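Local coordinates for metallo-beta-lactamase (Serratia marcescens, PDB 6K4X), which probably hydrolyses the amide bond of beta-lactam antibiotics at a site with two zinc ions, as a subclass B3 metallo-beta-lactamase, at residues V65-S70 and E133-G138; A90-G95 and A124-V129; G198-V203 and A248-L253. One frame throughout, in Å; residues are numbered along the deposited sequence. Where two conformers were deposited one is given.

Overall arrangement
From the N terminus, the chain builds the larger sheet first and reaches strand 65-69 in its interior. Contact 1 closes when 133-138, which carries edge strand 134-137 of the smaller sheet, comes back over that strand, so it ties the two sheets face to face. Contact 2 nests inside this loop: strand 91-95, the neighbour of 65-69, pairs with 126-129 and completes the edge of the larger sheet. The centres of contacts 1 and 2 are about 9 Å apart, and they meet along the backbones of 65-69 and 91-95. Contact 3 follows in series, its centre about 26 Å from the centres of both others, and joins helix 190-205 to helix 241-260, the last helix of the chain.

Contact 1 (V65-S70 and E133-G138); sequences VKYILS and ELVKLG
With its first torsion at -70°, Tyr67 carries its ring anti to its own carbonyl carbon and out toward Val135, whose CG1 lies anti to the backbone N (chi1 178°), an orientation that directs this methyl at the ring. The methyl comes down over one face, 4.1 Å from CG1 of Val135 to the Tyr67 centroid, as a CH-pi contact. It sits toward the CD2 side of the ring, with 3.9 Å between Val135 CG1 and Tyr67 CD2. The same rim of the ring approaches the backbone: Tyr67 CE2 lies 3.7 Å from Lys136 O, in an oblique approach, while CB of Leu137 stands farther off at the ring edge.

The two strands run nearly antiparallel, their axes 8.6 Å apart. That is a spacing for side chains packed between layers, and the backbones share no hydrogen bonds. This is the margin of the interface between the two sheets of the alpha-beta/beta-alpha sandwich of the metallo-beta-lactamase fold, with Leu69 and Val135 on its buried side. Tyr67 and Leu69 point into this interface, whereas Ile68 between them faces helix 81-88. Leu69 extends the apolar patch, its CD2 being 4.5 Å from Val135 CG1, and it also touches Val142 of the smaller sheet. The apolar branches of Leu69 and Val135 suit the layer, while the Tyr67 ring packs where it is partly exposed.

At the outer end, Lys66 departs from the extended backbone (psi -27°), yet like Tyr67 faces the other strand. Its CB lies 3.7 Å from Leu137 CD1 in one of the two modelled leucine conformers, the two side chains crossing at about a right angle. A lysine fits this margin: its aliphatic base packs on leucine, while the bent chain leads NZ away to a hydrogen bond with Ser63 O.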
loop_
_atom_site.group_PDB
_atom_site.type_symbol
_atom_site.label_atom_id
_atom_site.label_comp_id
_atom_site.label_asym_id
_atom_site.label_seq_id
_atom_site.Cartn_x
_atom_site.Cartn_y
_atom_site.Cartn_z
ATOM N N VAL A 65 10.237 1.849 14.841
ATOM C CA VAL A 65 9.435 1.192 13.803
ATOM C C VAL A 65 9.767 -0.301 13.816
ATOM O O VAL A 65 10.913 -0.690 13.559
ATOM C CB VAL A 65 9.723 1.787 12.420
ATOM C CG1 VAL A 65 8.927 1.057 11.350
ATOM C CG2 VAL A 65 9.457 3.289 12.366
ATOM N N LYS A 66 8.778 -1.132 14.139
ATOM C CA LYS A 66 9.029 -2.546 14.387
ATOM C C LYS A 66 8.649 -3.444 13.213
ATOM O O LYS A 66 9.232 -4.520 13.074
ATOM C CB LYS A 66 8.287 -3.000 15.644
ATOM C CG LYS A 66 8.665 -2.223 16.894
ATOM C CD LYS A 66 10.144 -2.060 17.135
ATOM C CE LYS A 66 10.435 -1.295 18.410
ATOM N NZ LYS A 66 11.876 -1.069 18.619
ATOM N N TYR A 67 7.688 -3.007 12.406
ATOM C CA TYR A 67 7.255 -3.757 11.225
ATOM C C TYR A 67 7.140 -2.786 10.061
ATOM O O TYR A 67 6.709 -1.631 10.259
ATOM C CB TYR A 67 5.888 -4.409 11.417
ATOM C CG TYR A 67 5.871 -5.551 12.394
ATOM C CD1 TYR A 67 6.485 -6.740 12.073
ATOM C CD2 TYR A 67 5.242 -5.460 13.621
ATOM C CE1 TYR A 67 6.482 -7.820 12.934
ATOM C CE2 TYR A 67 5.238 -6.535 14.509
ATOM C CZ TYR A 67 5.864 -7.715 14.162
ATOM O OH TYR A 67 5.876 -8.805 14.997
ATOM N N ILE A 68 7.501 -3.256 8.869
ATOM C CA ILE A 68 7.217 -2.579 7.619
ATOM C C ILE A 68 6.314 -3.526 6.831
ATOM O O ILE A 68 6.714 -4.655 6.526
ATOM C CB ILE A 68 8.500 -2.259 6.837
ATOM C CG1 ILE A 68 9.444 -1.371 7.640
ATOM C CG2 ILE A 68 8.158 -1.635 5.499
ATOM C CD1 ILE A 68 10.862 -1.294 7.108
ATOM N N LEU A 69 5.133 -3.055 6.475
ATOM C CA LEU A 69 4.152 -3.830 5.749
ATOM C C LEU A 69 4.219 -3.458 4.280
ATOM O O LEU A 69 4.187 -2.275 3.965
ATOM C CB LEU A 69 2.757 -3.541 6.304
ATOM C CG LEU A 69 2.615 -3.656 7.818
ATOM C CD1 LEU A 69 1.172 -3.446 8.219
ATOM C CD2 LEU A 69 3.149 -4.967 8.340
ATOM N N SER A 70 4.235 -4.448 3.393
ATOM C CA SER A 70 4.313 -4.215 1.958
ATOM C C SER A 70 2.950 -4.457 1.324
ATOM O O SER A 70 2.356 -5.535 1.512
ATOM C CB SER A 70 5.349 -5.123 1.351
ATOM O OG SER A 70 5.370 -5.018 -0.075
ATOM N N GLU A 133 -4.729 -12.502 8.447
ATOM C CA GLU A 133 -3.834 -12.563 9.599
ATOM C C GLU A 133 -3.703 -11.196 10.269
ATOM O O GLU A 133 -3.662 -10.160 9.603
ATOM C CB GLU A 133 -2.473 -13.063 9.137
ATOM C CG GLU A 133 -1.447 -13.182 10.243
ATOM C CD GLU A 133 -0.172 -13.862 9.796
ATOM O OE1 GLU A 133 -0.227 -14.686 8.875
ATOM O OE2 GLU A 133 0.888 -13.533 10.347
ATOM N N LEU A 134 -3.637 -11.203 11.601
ATOM C CA LEU A 134 -3.418 -9.997 12.380
ATOM C C LEU A 134 -1.936 -9.799 12.689
ATOM O O LEU A 134 -1.231 -10.737 13.138
ATOM C CB LEU A 134 -4.177 -10.126 13.705
ATOM C CG LEU A 134 -5.659 -9.792 13.641
ATOM C CD1 LEU A 134 -6.290 -9.935 15.018
ATOM C CD2 LEU A 134 -5.893 -8.388 13.097
ATOM N N VAL A 135 -1.469 -8.572 12.491
ATOM C CA VAL A 135 -0.154 -8.115 12.892
ATOM C C VAL A 135 -0.351 -7.237 14.122
ATOM O O VAL A 135 -1.077 -6.243 14.054
ATOM C CB VAL A 135 0.546 -7.339 11.767
ATOM C CG1 VAL A 135 1.906 -6.810 12.205
ATOM C CG2 VAL A 135 0.666 -8.194 10.522
ATOM N N LYS A 136 0.247 -7.619 15.250
ATOM C CA LYS A 136 0.041 -6.871 16.474
ATOM C C LYS A 136 1.367 -6.304 16.968
ATOM O O LYS A 136 2.438 -6.919 16.866
ATOM C CB LYS A 136 -0.638 -7.701 17.558
ATOM C CG LYS A 136 0.030 -9.022 17.886
ATOM C CD LYS A 136 -0.777 -9.790 18.907
ATOM C CE LYS A 136 -0.220 -11.168 19.177
ATOM N NZ LYS A 136 1.201 -11.112 19.583
ATOM N N LEU A 137 1.286 -5.088 17.491
ATOM C CA LEU A 137 2.421 -4.414 18.103
ATOM C C LEU A 137 1.862 -3.557 19.230
ATOM O O LEU A 137 1.209 -2.571 18.964
ATOM C CB LEU A 137 3.110 -3.536 17.055
ATOM C CG LEU A 137 4.410 -2.854 17.478
ATOM C CD1 LEU A 137 4.822 -1.832 16.431
ATOM C CD2 LEU A 137 4.313 -2.187 18.844
ATOM N N GLY A 138 2.087 -3.954 20.479
ATOM C CA GLY A 138 1.481 -3.229 21.575
ATOM C C GLY A 138 -0.020 -3.112 21.345
ATOM O O GLY A 138 -0.693 -4.119 21.123
#

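Contact 2 (A90-G95 and A124-V129). With SO4 (sulfate ion), chain F.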
loop_
_atom_site.group_PDB
_atom_site.type_symbol
_atom_site.label_atom_id
_atom_site.label_comp_id
_atom_site.label_asym_id
_atom_site.label_seq_id
_atom_site.Cartn_x
_atom_site.Cartn_y
_atom_site.Cartn_z
ATOM N N ALA A 90 13.390 -3.136 11.453
ATOM C CA ALA A 90 12.059 -3.722 11.406
ATOM C C ALA A 90 12.067 -5.049 10.644
ATOM O O ALA A 90 12.932 -5.334 9.814
ATOM C CB ALA A 90 11.101 -2.740 10.771
ATOM N N THR A 91 11.022 -5.817 10.900
ATOM C CA THR A 91 10.679 -6.989 10.105
ATOM C C THR A 91 9.726 -6.562 9.001
ATOM O O THR A 91 8.788 -5.783 9.257
ATOM C CB THR A 91 10.032 -8.067 10.965
ATOM O OG1 THR A 91 11.017 -8.467 11.920
ATOM C CG2 THR A 91 9.575 -9.268 10.177
ATOM N N VAL A 92 9.962 -7.043 7.783
ATOM C CA VAL A 92 9.130 -6.734 6.635
ATOM C C VAL A 92 8.111 -7.858 6.442
ATOM O O VAL A 92 8.488 -9.028 6.367
ATOM C CB VAL A 92 10.009 -6.587 5.383
ATOM C CG1 VAL A 92 9.170 -6.307 4.156
ATOM C CG2 VAL A 92 11.067 -5.507 5.584
ATOM N N LEU A 93 6.826 -7.510 6.338
ATOM C CA LEU A 93 5.774 -8.493 6.183
ATOM C C LEU A 93 5.091 -8.302 4.838
ATOM O O LEU A 93 4.802 -7.180 4.434
ATOM C CB LEU A 93 4.752 -8.363 7.299
ATOM C CG LEU A 93 5.296 -8.558 8.703
ATOM C CD1 LEU A 93 4.202 -8.388 9.730
ATOM C CD2 LEU A 93 5.962 -9.899 8.889
ATOM N N ALA A 94 4.789 -9.414 4.163
ATOM C CA ALA A 94 4.247 -9.376 2.828
ATOM C C ALA A 94 3.437 -10.635 2.556
ATOM O O ALA A 94 3.607 -11.690 3.202
ATOM C CB ALA A 94 5.350 -9.237 1.815
ATOM N N GLY A 95 2.637 -10.566 1.495
ATOM C CA GLY A 95 1.970 -11.747 1.006
ATOM C C GLY A 95 2.976 -12.790 0.568
ATOM O O GLY A 95 4.044 -12.471 0.054
ATOM N N ALA A 124 16.352 -7.397 3.631
ATOM C CA ALA A 124 16.478 -8.386 4.681
ATOM C C ALA A 124 15.171 -8.524 5.474
ATOM O O ALA A 124 14.299 -7.654 5.431
ATOM C CB ALA A 124 17.617 -8.011 5.602
ATOM N N LYS A 125 15.055 -9.634 6.212
ATOM C CA LYS A 125 14.048 -9.831 7.246
ATOM C C LYS A 125 12.624 -9.810 6.674
ATOM O O LYS A 125 11.684 -9.299 7.312
ATOM C CB LYS A 125 14.163 -8.781 8.357
ATOM C CG LYS A 125 15.460 -8.792 9.150
ATOM C CD LYS A 125 15.228 -8.462 10.613
ATOM C CE LYS A 125 14.762 -9.688 11.365
ATOM N NZ LYS A 125 14.679 -9.444 12.819
ATOM N N VAL A 126 12.422 -10.443 5.530
ATOM C CA VAL A 126 11.108 -10.511 4.937
ATOM C C VAL A 126 10.423 -11.806 5.384
ATOM O O VAL A 126 11.011 -12.892 5.347
ATOM C CB VAL A 126 11.167 -10.440 3.407
ATOM C CG1 VAL A 126 9.780 -10.363 2.819
ATOM C CG2 VAL A 126 12.020 -9.267 2.950
ATOM N N ARG A 127 9.182 -11.687 5.824
ATOM C CA ARG A 127 8.379 -12.815 6.276
ATOM C C ARG A 127 6.990 -12.751 5.651
ATOM O O ARG A 127 6.485 -11.674 5.377
ATOM C CB ARG A 127 8.229 -12.771 7.798
ATOM C CG ARG A 127 9.523 -12.562 8.570
ATOM C CD ARG A 127 10.371 -13.812 8.595
ATOM N NE ARG A 127 11.636 -13.618 9.327
ATOM C CZ ARG A 127 12.825 -13.385 8.771
ATOM N NH1 ARG A 127 13.902 -13.210 9.531
ATOM N NH2 ARG A 127 12.937 -13.388 7.462
ATOM N N ALA A 128 6.355 -13.906 5.469
ATOM C CA ALA A 128 5.027 -13.993 4.890
ATOM C C ALA A 128 3.941 -13.842 5.956
ATOM O O ALA A 128 4.063 -14.328 7.078
ATOM C CB ALA A 128 4.846 -15.323 4.192
ATOM N N VAL A 129 2.821 -13.253 5.539
ATOM C CA VAL A 129 1.563 -13.274 6.265
ATOM C C VAL A 129 0.473 -13.852 5.360
ATOM O O VAL A 129 0.543 -13.726 4.135
ATOM C CB VAL A 129 1.146 -11.876 6.736
ATOM C CG1 VAL A 129 2.143 -11.325 7.725
ATOM C CG2 VAL A 129 0.924 -10.911 5.591
HETATM S S SO4 F . 16.740 -12.853 7.035
HETATM O O1 SO4 F . 15.625 -13.376 6.270
HETATM O O2 SO4 F . 17.801 -13.896 6.820
HETATM O O3 SO4 F . 17.277 -11.519 6.621
HETATM O O4 SO4 F . 16.434 -12.702 8.455
HETATM O O HOH W 1 12.857 -7.012 13.360
#
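Arg127 packs its aliphatic part on Leu93 and Thr91 of the neighbouring strand. Its CB begins the series, 3.8 Å from Leu93 CD2. The next atom, CG, lies 3.7 Å from CG2 of Thr91, whose side chain runs nearly perpendicular to that of the arginine. A bend at chi2 (-75°) then turns the chain back toward Lys125. One face of the guanidinium looks toward Lys125 O, and at the tip two nitrogens hold a sulfate ion, probably from the crystallisation liquor. NH1 of Arg127 gives an almost straight bond of 2.8 Å to sulfate O4 (176° at the hydrogen), and NH2 reaches sulfate O1 at 2.9 Å. Lys125 N donates to a third oxygen of the ion. Arg127 NH2 also bonds Val126 O at 2.9 Å from above the carbonyl plane; together with the two sulfate bonds, this should limit rotation of the guanidinium. Arginine suits this exposed edge because its methylenes cover apolar neighbours while the charged end stays at the surface, where here it binds a sulfate.

Thr91 OG1 hydrogen-bonds a water at 2.8 Å, and Lys125 NZ donates to the same water, which thus bridges the two side chains.

Beneath these side chains runs a parallel ladder. Val92 gives its N-H to Lys125 O and takes that of Arg127 on its own O (2.8 Å from Arg127 N to Val92 O). Ala94 repeats the pattern with Arg127 O and Val129 N.

The pair forms the two strands of a beta-alpha-beta unit, with 126-129 at the edge of the larger sheet. Val92 rests on helix 81-88, while Ala94, Val126 and Ala128 meet helix 99-104, where small and branched residues allow close approach. On the opposite face, Thr91 and Leu93 touch Tyr67 of strand 65-69.

Contact 3 (G198-V203 and A248-L253); sequences GSFEAV and AGRKRL. With SO4 (sulfate ion), chain G.
While Arg250 and Leu253 press on Phe200, Arg252 beside them turns away and donates a hydrogen bond of 2.9 Å from its NH1 to O2 of a sulfate ion, probably from the crystallisation liquor, at the edge of its guanidinium. Arg252 NE also makes a weak hydrogen bond to Ala178 O. Arg250 NH1 makes a salt bridge to Glu204.

The contact itself rests on the Phe200 ring, which lies flat over the peptide joining Gly249 to Arg250. Arg250 N sits above the ring centre, and Phe200 CZ comes to 3.4 Å from Gly249 O. Glycine suits this place because, having no side chain, it lets the ring settle directly on the backbone. Arg250 CB adds an off-centre CH-pi contact, 4.2 Å from the Phe200 centroid, and Leu253 CD2 closes on the ring edge, 3.9 Å from Phe200 CE2.

With CG anti to the backbone N (chi1 -176°), Arg250 extends alongside the ring until a bend at chi3 brings its guanidinium face over Phe200 CB. NH2 of Arg250 is 3.5 Å from that carbon, but the ring and guanidinium planes stand 79° apart and do not stack.

Two antiparallel helices (162°, axes 9.8 Å apart), 190-205 and the C-terminal 241-260, thus pack side by side through one ring set on a glycine. Leu253 also touches Leu196 and Arg197 of helix 190-205, whose Ser199 and Val203 pack against Thr147, beyond strand 140-146.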
loop_
_atom_site.group_PDB
_atom_site.type_symbol
_atom_site.label_atom_id
_atom_site.label_comp_id
_atom_site.label_asym_id
_atom_site.label_seq_id
_atom_site.Cartn_x
_atom_site.Cartn_y
_atom_site.Cartn_z
ATOM N N GLY A 198 -11.543 -11.508 -7.763
ATOM C CA GLY A 198 -11.726 -11.782 -6.347
ATOM C C GLY A 198 -11.316 -10.591 -5.486
ATOM O O GLY A 198 -11.925 -10.315 -4.453
ATOM N N SER A 199 -10.271 -9.873 -5.902
ATOM C CA SER A 199 -9.799 -8.715 -5.163
ATOM C C SER A 199 -10.784 -7.544 -5.238
ATOM O O SER A 199 -10.990 -6.874 -4.229
ATOM C CB SER A 199 -8.425 -8.334 -5.613
ATOM O OG SER A 199 -7.536 -9.360 -5.258
ATOM N N PHE A 200 -11.370 -7.294 -6.401
ATOM C CA PHE A 200 -12.382 -6.262 -6.460
ATOM C C PHE A 200 -13.510 -6.573 -5.468
ATOM O O PHE A 200 -13.985 -5.670 -4.758
ATOM C CB PHE A 200 -12.989 -6.109 -7.856
ATOM C CG PHE A 200 -12.030 -5.998 -9.013
ATOM C CD1 PHE A 200 -10.800 -5.358 -8.928
ATOM C CD2 PHE A 200 -12.375 -6.574 -10.221
ATOM C CE1 PHE A 200 -9.942 -5.307 -10.016
ATOM C CE2 PHE A 200 -11.520 -6.517 -11.310
ATOM C CZ PHE A 200 -10.308 -5.891 -11.207
ATOM N N GLU A 201 -13.927 -7.834 -5.420
ATOM C CA GLU A 201 -15.014 -8.243 -4.530
ATOM C C GLU A 201 -14.593 -8.067 -3.066
ATOM O O GLU A 201 -15.376 -7.559 -2.245
ATOM C CB GLU A 201 -15.418 -9.683 -4.819
ATOM C CG GLU A 201 -16.144 -9.852 -6.140
ATOM C CD GLU A 201 -16.936 -11.143 -6.242
ATOM O OE1 GLU A 201 -17.651 -11.324 -7.249
ATOM O OE2 GLU A 201 -16.837 -11.964 -5.316
ATOM N N ALA A 202 -13.370 -8.466 -2.728
ATOM C CA ALA A 202 -12.937 -8.344 -1.347
ATOM C C ALA A 202 -12.887 -6.867 -0.939
ATOM O O ALA A 202 -13.306 -6.484 0.164
ATOM C CB ALA A 202 -11.601 -9.007 -1.152
ATOM N N VAL A 203 -12.311 -6.024 -1.795
ATOM C CA VAL A 203 -12.097 -4.639 -1.423
ATOM C C VAL A 203 -13.433 -3.892 -1.308
ATOM O O VAL A 203 -13.619 -3.079 -0.396
ATOM C CB VAL A 203 -11.104 -3.962 -2.382
ATOM C CG1 VAL A 203 -11.047 -2.464 -2.176
ATOM C CG2 VAL A 203 -9.728 -4.581 -2.201
ATOM N N ALA A 248 -13.164 1.032 -10.021
ATOM C CA ALA A 248 -12.218 1.514 -11.026
ATOM C C ALA A 248 -11.311 0.370 -11.492
ATOM O O ALA A 248 -10.930 0.306 -12.662
ATOM C CB ALA A 248 -11.397 2.647 -10.482
ATOM N N GLY A 249 -10.922 -0.502 -10.568
ATOM C CA GLY A 249 -10.154 -1.690 -10.914
ATOM C C GLY A 249 -10.917 -2.567 -11.903
ATOM O O GLY A 249 -10.400 -2.982 -12.962
ATOM N N ARG A 250 -12.193 -2.822 -11.607
ATOM C CA ARG A 250 -13.030 -3.627 -12.461
ATOM C C ARG A 250 -13.160 -2.995 -13.847
ATOM O O ARG A 250 -13.052 -3.686 -14.856
ATOM C CB ARG A 250 -14.387 -3.867 -11.794
ATOM C CG ARG A 250 -15.298 -4.787 -12.589
ATOM C CD ARG A 250 -16.583 -5.123 -11.853
ATOM N NE ARG A 250 -16.396 -5.958 -10.672
ATOM C CZ ARG A 250 -16.621 -5.614 -9.402
ATOM N NH1 ARG A 250 -17.010 -4.387 -9.076
ATOM N NH2 ARG A 250 -16.431 -6.528 -8.459
ATOM N N LYS A 251 -13.360 -1.673 -13.897
ATOM C CA LYS A 251 -13.495 -0.989 -15.168
ATOM C C LYS A 251 -12.206 -1.096 -15.990
ATOM O O LYS A 251 -12.227 -1.283 -17.205
ATOM C CB LYS A 251 -13.881 0.469 -14.944
ATOM C CG LYS A 251 -13.829 1.339 -16.200
ATOM C CD LYS A 251 -14.407 2.719 -16.014
ATOM C CE LYS A 251 -15.861 2.742 -15.591
ATOM N NZ LYS A 251 -16.705 1.988 -16.535
ATOM N N ARG A 252 -11.055 -0.962 -15.337
ATOM C CA ARG A 252 -9.797 -1.036 -16.056
ATOM C C ARG A 252 -9.619 -2.447 -16.635
ATOM O O ARG A 252 -9.178 -2.590 -17.781
ATOM C CB ARG A 252 -8.646 -0.673 -15.120
ATOM C CG ARG A 252 -7.285 -0.642 -15.792
ATOM C CD ARG A 252 -6.241 -0.034 -14.872
ATOM N NE ARG A 252 -4.960 0.080 -15.551
ATOM C CZ ARG A 252 -4.004 0.933 -15.259
ATOM N NH1 ARG A 252 -4.164 1.798 -14.279
ATOM N NH2 ARG A 252 -2.864 0.856 -15.915
ATOM N N LEU A 253 -9.956 -3.474 -15.864
ATOM C CA LEU A 253 -9.849 -4.826 -16.395
ATOM C C LEU A 253 -10.857 -5.062 -17.521
ATOM O O LEU A 253 -10.491 -5.647 -18.544
ATOM C CB LEU A 253 -10.037 -5.857 -15.288
ATOM C CG LEU A 253 -10.034 -7.315 -15.770
ATOM C CD1 LEU A 253 -8.707 -7.699 -16.398
ATOM C CD2 LEU A 253 -10.340 -8.243 -14.599
HETATM S S SO4 G . -7.146 3.590 -13.262
HETATM O O1 SO4 G . -8.144 2.987 -14.119
HETATM O O2 SO4 G . -6.360 2.602 -12.512
HETATM O O3 SO4 G . -6.222 4.375 -14.131
HETATM O O4 SO4 G . -7.782 4.525 -12.328
#